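PDB 3B5O: CADD-like protein of unknown function from Nostoc punctiforme, which is of unknown function but resembles the chlamydial protein CADD and is probably an oxidoreductase with a haem-oxygenase-like helical fold. Local coordinates for residues 19-29 with 215-226. Residues are numbered along the deposited sequence; the frame is centred on the assembly and turned at random. Where two conformers were deposited one is given.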
loop_
_atom_site.group_PDB
_atom_site.type_symbol
_atom_site.label_atom_id
_atom_site.label_comp_id
_atom_site.label_asym_id
_atom_site.label_seq_id
_atom_site.Cartn_x
_atom_site.Cartn_y
_atom_site.Cartn_z
ATOM N N TYR A 19 6.433 8.122 -10.900
ATOM C CA TYR A 19 6.795 7.078 -9.919
ATOM C C TYR A 19 6.832 5.696 -10.569
ATOM O O TYR A 19 5.807 5.049 -10.703
ATOM C CB TYR A 19 5.828 7.103 -8.732
ATOM C CG TYR A 19 6.151 8.238 -7.822
ATOM C CD1 TYR A 19 5.814 9.547 -8.170
ATOM C CD2 TYR A 19 6.917 8.055 -6.696
ATOM C CE1 TYR A 19 6.191 10.611 -7.387
ATOM C CE2 TYR A 19 7.297 9.104 -5.887
ATOM C CZ TYR A 19 6.931 10.398 -6.252
ATOM O OH TYR A 19 7.296 11.458 -5.488
ATOM N N VAL A 20 8.028 5.253 -10.910
ATOM C CA VAL A 20 8.187 3.944 -11.559
ATOM C C VAL A 20 7.696 2.798 -10.683
ATOM O O VAL A 20 7.291 1.769 -11.202
ATOM C CB VAL A 20 9.631 3.670 -11.996
ATOM C CG1 VAL A 20 10.058 4.673 -13.095
ATOM C CG2 VAL A 20 10.624 3.664 -10.846
ATOM N N ALA A 21 7.729 2.940 -9.364
ATOM C CA ALA A 21 7.296 1.824 -8.535
ATOM C C ALA A 21 5.846 1.454 -8.757
ATOM O O ALA A 21 5.456 0.335 -8.475
ATOM C CB ALA A 21 7.516 2.143 -7.049
ATOM N N PHE A 22 5.034 2.415 -9.201
ATOM C CA PHE A 22 3.616 2.194 -9.388
ATOM C C PHE A 22 3.255 1.964 -10.845
ATOM O O PHE A 22 2.077 1.835 -11.167
ATOM C CB PHE A 22 2.832 3.323 -8.710
ATOM C CG PHE A 22 3.132 3.379 -7.244
ATOM C CD1 PHE A 22 2.710 2.345 -6.436
ATOM C CD2 PHE A 22 3.956 4.356 -6.707
ATOM C CE1 PHE A 22 3.045 2.282 -5.093
ATOM C CE2 PHE A 22 4.279 4.306 -5.335
ATOM C CZ PHE A 22 3.822 3.266 -4.563
ATOM N N SER A 23 4.278 1.885 -11.694
ATOM C CA SER A 23 4.095 1.540 -13.106
ATOM C C SER A 23 4.076 0.032 -13.312
ATOM O O SER A 23 4.967 -0.677 -12.843
ATOM C CB SER A 23 5.245 2.097 -13.905
ATOM O OG SER A 23 5.275 1.574 -15.236
ATOM N N ILE A 24 3.103 -0.443 -14.077
ATOM C CA ILE A 24 2.979 -1.870 -14.326
ATOM C C ILE A 24 4.111 -2.419 -15.198
ATOM O O ILE A 24 4.369 -3.624 -15.196
ATOM C CB ILE A 24 1.584 -2.193 -14.929
ATOM C CG1 ILE A 24 1.227 -3.675 -14.777
ATOM C CG2 ILE A 24 1.482 -1.750 -16.389
ATOM C CD1 ILE A 24 1.216 -4.199 -13.346
ATOM N N THR A 25 4.797 -1.538 -15.925
ATOM C CA THR A 25 5.956 -1.915 -16.707
ATOM C C THR A 25 7.307 -1.541 -16.108
ATOM O O THR A 25 8.283 -2.242 -16.326
ATOM C CB THR A 25 5.887 -1.339 -18.139
ATOM O OG1 THR A 25 5.769 0.076 -18.075
ATOM C CG2 THR A 25 4.690 -1.940 -18.906
ATOM N N GLU A 26 7.398 -0.417 -15.387
ATOM C CA GLU A 26 8.699 0.054 -14.906
ATOM C C GLU A 26 8.979 -0.233 -13.433
ATOM O O GLU A 26 10.077 0.043 -12.956
ATOM C CB GLU A 26 8.882 1.550 -15.168
ATOM C CG GLU A 26 9.125 1.889 -16.619
ATOM C CD GLU A 26 9.258 3.382 -16.847
ATOM O OE1 GLU A 26 8.223 4.087 -16.849
ATOM O OE2 GLU A 26 10.404 3.837 -17.031
ATOM N N ASN A 27 8.028 -0.833 -12.728
ATOM C CA ASN A 27 8.288 -1.232 -11.338
ATOM C C ASN A 27 9.565 -2.074 -11.284
ATOM O O ASN A 27 9.787 -2.902 -12.168
ATOM C CB ASN A 27 7.070 -1.947 -10.768
ATOM C CG ASN A 27 7.358 -2.649 -9.469
ATOM O OD1 ASN A 27 7.916 -3.738 -9.477
ATOM N ND2 ASN A 27 6.934 -2.053 -8.351
ATOM N N PRO A 28 10.425 -1.865 -10.274
ATOM C CA PRO A 28 11.703 -2.552 -10.276
ATOM C C PRO A 28 11.654 -4.069 -10.114
ATOM O O PRO A 28 12.573 -4.734 -10.578
ATOM C CB PRO A 28 12.470 -1.890 -9.130
ATOM C CG PRO A 28 11.447 -1.345 -8.262
ATOM C CD PRO A 28 10.339 -0.895 -9.164
ATOM N N VAL A 29 10.628 -4.599 -9.459
ATOM C CA VAL A 29 10.446 -6.037 -9.413
ATOM C C VAL A 29 10.002 -6.542 -10.785
ATOM O O VAL A 29 10.525 -7.536 -11.290
ATOM C CB VAL A 29 9.501 -6.464 -8.272
ATOM C CG1 VAL A 29 9.265 -7.970 -8.346
ATOM C CG2 VAL A 29 10.104 -6.053 -6.896
ATOM N N ILE A 215 4.509 8.348 -0.815
ATOM C CA ILE A 215 4.794 7.693 -2.099
ATOM C C ILE A 215 6.294 7.549 -2.320
ATOM O O ILE A 215 6.748 6.559 -2.877
ATOM C CB ILE A 215 4.032 8.314 -3.310
ATOM C CG1 ILE A 215 4.501 9.745 -3.614
ATOM C CG2 ILE A 215 2.518 8.203 -3.082
ATOM C CD1 ILE A 215 3.855 10.328 -4.881
ATOM N N ASP A 216 7.084 8.519 -1.857
ATOM C CA ASP A 216 8.541 8.414 -1.949
ATOM C C ASP A 216 9.031 7.222 -1.133
ATOM O O ASP A 216 9.878 6.454 -1.589
ATOM C CB ASP A 216 9.231 9.699 -1.478
ATOM C CG ASP A 216 9.189 10.832 -2.481
ATOM O OD1 ASP A 216 8.926 10.592 -3.657
ATOM O OD2 ASP A 216 9.456 11.982 -2.051
ATOM N N ALA A 217 8.496 7.059 0.076
ATOM C CA ALA A 217 8.927 5.967 0.954
ATOM C C ALA A 217 8.561 4.613 0.343
ATOM O O ALA A 217 9.355 3.641 0.381
ATOM C CB ALA A 217 8.314 6.119 2.347
HETATM N N MSE A 218 7.371 4.531 -0.205
HETATM C CA MSE A 218 6.923 3.277 -0.813
HETATM C C MSE A 218 7.766 2.947 -2.035
HETATM O O MSE A 218 8.134 1.783 -2.258
HETATM C CB MSE A 218 5.467 3.383 -1.206
HETATM C CG MSE A 218 4.514 3.468 -0.017
HETATM SE SE MSE A 218 2.696 3.795 -0.504
HETATM C CE MSE A 218 2.287 2.084 -1.248
ATOM N N GLN A 219 8.078 3.951 -2.844
ATOM C CA GLN A 219 8.929 3.706 -4.005
ATOM C C GLN A 219 10.321 3.208 -3.637
ATOM O O GLN A 219 10.836 2.258 -4.238
ATOM C CB GLN A 219 8.978 4.926 -4.924
ATOM C CG GLN A 219 10.040 4.773 -6.015
ATOM C CD GLN A 219 9.728 5.511 -7.267
ATOM O OE1 GLN A 219 8.699 5.288 -7.880
ATOM N NE2 GLN A 219 10.643 6.383 -7.682
ATOM N N VAL A 220 10.936 3.870 -2.665
ATOM C CA VAL A 220 12.230 3.449 -2.157
ATOM C C VAL A 220 12.194 1.986 -1.707
ATOM O O VAL A 220 13.087 1.221 -2.014
ATOM C CB VAL A 220 12.733 4.415 -1.042
ATOM C CG1 VAL A 220 13.813 3.754 -0.195
ATOM C CG2 VAL A 220 13.233 5.729 -1.680
ATOM N N TRP A 221 11.132 1.597 -1.015
ATOM C CA TRP A 221 10.960 0.214 -0.566
ATOM C C TRP A 221 10.915 -0.766 -1.715
ATOM O O TRP A 221 11.617 -1.779 -1.697
ATOM C CB TRP A 221 9.711 0.106 0.291
ATOM C CG TRP A 221 9.315 -1.247 0.747
ATOM C CD1 TRP A 221 10.014 -2.090 1.546
ATOM C CD2 TRP A 221 8.042 -1.852 0.516
ATOM N NE1 TRP A 221 9.276 -3.218 1.786
ATOM C CE2 TRP A 221 8.046 -3.086 1.195
ATOM C CE3 TRP A 221 6.893 -1.459 -0.187
ATOM C CZ2 TRP A 221 6.934 -3.921 1.217
ATOM C CZ3 TRP A 221 5.799 -2.282 -0.185
ATOM C CH2 TRP A 221 5.827 -3.517 0.516
ATOM N N TRP A 222 10.113 -0.479 -2.725
ATOM C CA TRP A 222 10.059 -1.381 -3.880
ATOM C C TRP A 222 11.439 -1.552 -4.518
ATOM O O TRP A 222 11.817 -2.646 -4.904
ATOM C CB TRP A 222 9.049 -0.859 -4.916
ATOM C CG TRP A 222 7.637 -1.239 -4.607
ATOM C CD1 TRP A 222 6.654 -0.455 -4.079
ATOM C CD2 TRP A 222 7.072 -2.538 -4.756
ATOM N NE1 TRP A 222 5.496 -1.177 -3.911
ATOM C CE2 TRP A 222 5.734 -2.467 -4.319
ATOM C CE3 TRP A 222 7.571 -3.762 -5.229
ATOM C CZ2 TRP A 222 4.893 -3.559 -4.353
ATOM C CZ3 TRP A 222 6.731 -4.841 -5.250
ATOM C CH2 TRP A 222 5.416 -4.736 -4.816
ATOM N N GLN A 223 12.177 -0.451 -4.636
ATOM C CA GLN A 223 13.515 -0.491 -5.214
ATOM C C GLN A 223 14.449 -1.338 -4.354
ATOM O O GLN A 223 15.207 -2.180 -4.857
ATOM C CB GLN A 223 14.051 0.926 -5.393
ATOM C CG GLN A 223 13.244 1.716 -6.407
ATOM C CD GLN A 223 13.593 3.176 -6.479
ATOM O OE1 GLN A 223 13.988 3.794 -5.487
ATOM N NE2 GLN A 223 13.432 3.755 -7.688
ATOM N N GLU A 224 14.368 -1.155 -3.039
ATOM C CA GLU A 224 15.265 -1.866 -2.146
ATOM C C GLU A 224 14.904 -3.330 -2.058
ATOM O O GLU A 224 15.796 -4.197 -1.945
ATOM C CB GLU A 224 15.233 -1.233 -0.747
ATOM C CG GLU A 224 15.860 0.120 -0.708
ATOM C CD GLU A 224 15.586 0.893 0.571
ATOM O OE1 GLU A 224 14.790 0.419 1.380
ATOM O OE2 GLU A 224 16.185 1.957 0.723
ATOM N N LEU A 225 13.616 -3.618 -2.110
ATOM C CA LEU A 225 13.140 -4.992 -2.062
ATOM C C LEU A 225 13.494 -5.780 -3.337
ATOM O O LEU A 225 13.717 -6.993 -3.294
ATOM C CB LEU A 225 11.642 -4.974 -1.811
ATOM C CG LEU A 225 10.957 -6.309 -1.638
ATOM C CD1 LEU A 225 11.454 -7.002 -0.388
ATOM C CD2 LEU A 225 9.465 -6.108 -1.539
ATOM N N ALA A 226 13.522 -5.101 -4.478
ATOM C CA ALA A 226 14.022 -5.727 -5.705
ATOM C C ALA A 226 15.511 -6.112 -5.583
ATOM O O ALA A 226 15.914 -7.205 -5.997
ATOM C CB ALA A 226 13.796 -4.804 -6.911
HETATM O O HOH W 1 10.243 7.192 -10.521
#
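Gln219 swings CG to the far side from its own backbone nitrogen (chi1 171°), and the extended chain beyond carries the amide to the 3-10 turn at residues 20-22; Tyr19, whose CG lies anti to its own carbonyl carbon, lays its ring across Ile215. Gln219 OE1 accepts from Ala21 N at 2.9 Å in a nearly straight bond (171° at the hydrogen), although the donor sits well above the carbonyl plane. Val20 N approaches the same oxygen at a poor angle and is instead bonded to a water, which also accepts from Gln219 NE2; OE1 thus bonds the turn directly and NE2 through the water.

At Tyr19, the phenol OH donates to Asp216 OD1 (2.6 Å) on the syn side but tilted out of the carboxylate plane, while Ile215 CD1 covers one ring face in a CH-pi contact 3.6 Å from the centroid. Arg212 also bonds the phenol oxygen, giving that buried group a second partner.

Farther along, Trp222 points its edge at the Phe22 face in an offset edge-to-face pair, the planes 81° apart. Over one indole face stands the Asn27 amide, its ND2 3.6 Å from Trp222 CE3, with its plane steeply inclined to the ring. Asn27 ND2 donates to Ala21 O at 2.8 Å, linking the 3-10 turn to the part of the loop six residues on. Val29 CG2 meets the indole edge, and Pro28 CB packs on Ala226 CB at 3.9 Å. Trp222 NE1 is buried without a polar partner.

This is loop-on-helix packing in an all-helical domain, consistent with the haem-oxygenase-like fold: the connection between helices 2-18 and 38-68 lies along helix 204-230. Leu15 of helix 2-18 touches Phe22 and Ile215, helix 38-68 meets Val29 and Met218, and helix 135-163 reaches Asn27 and Met218.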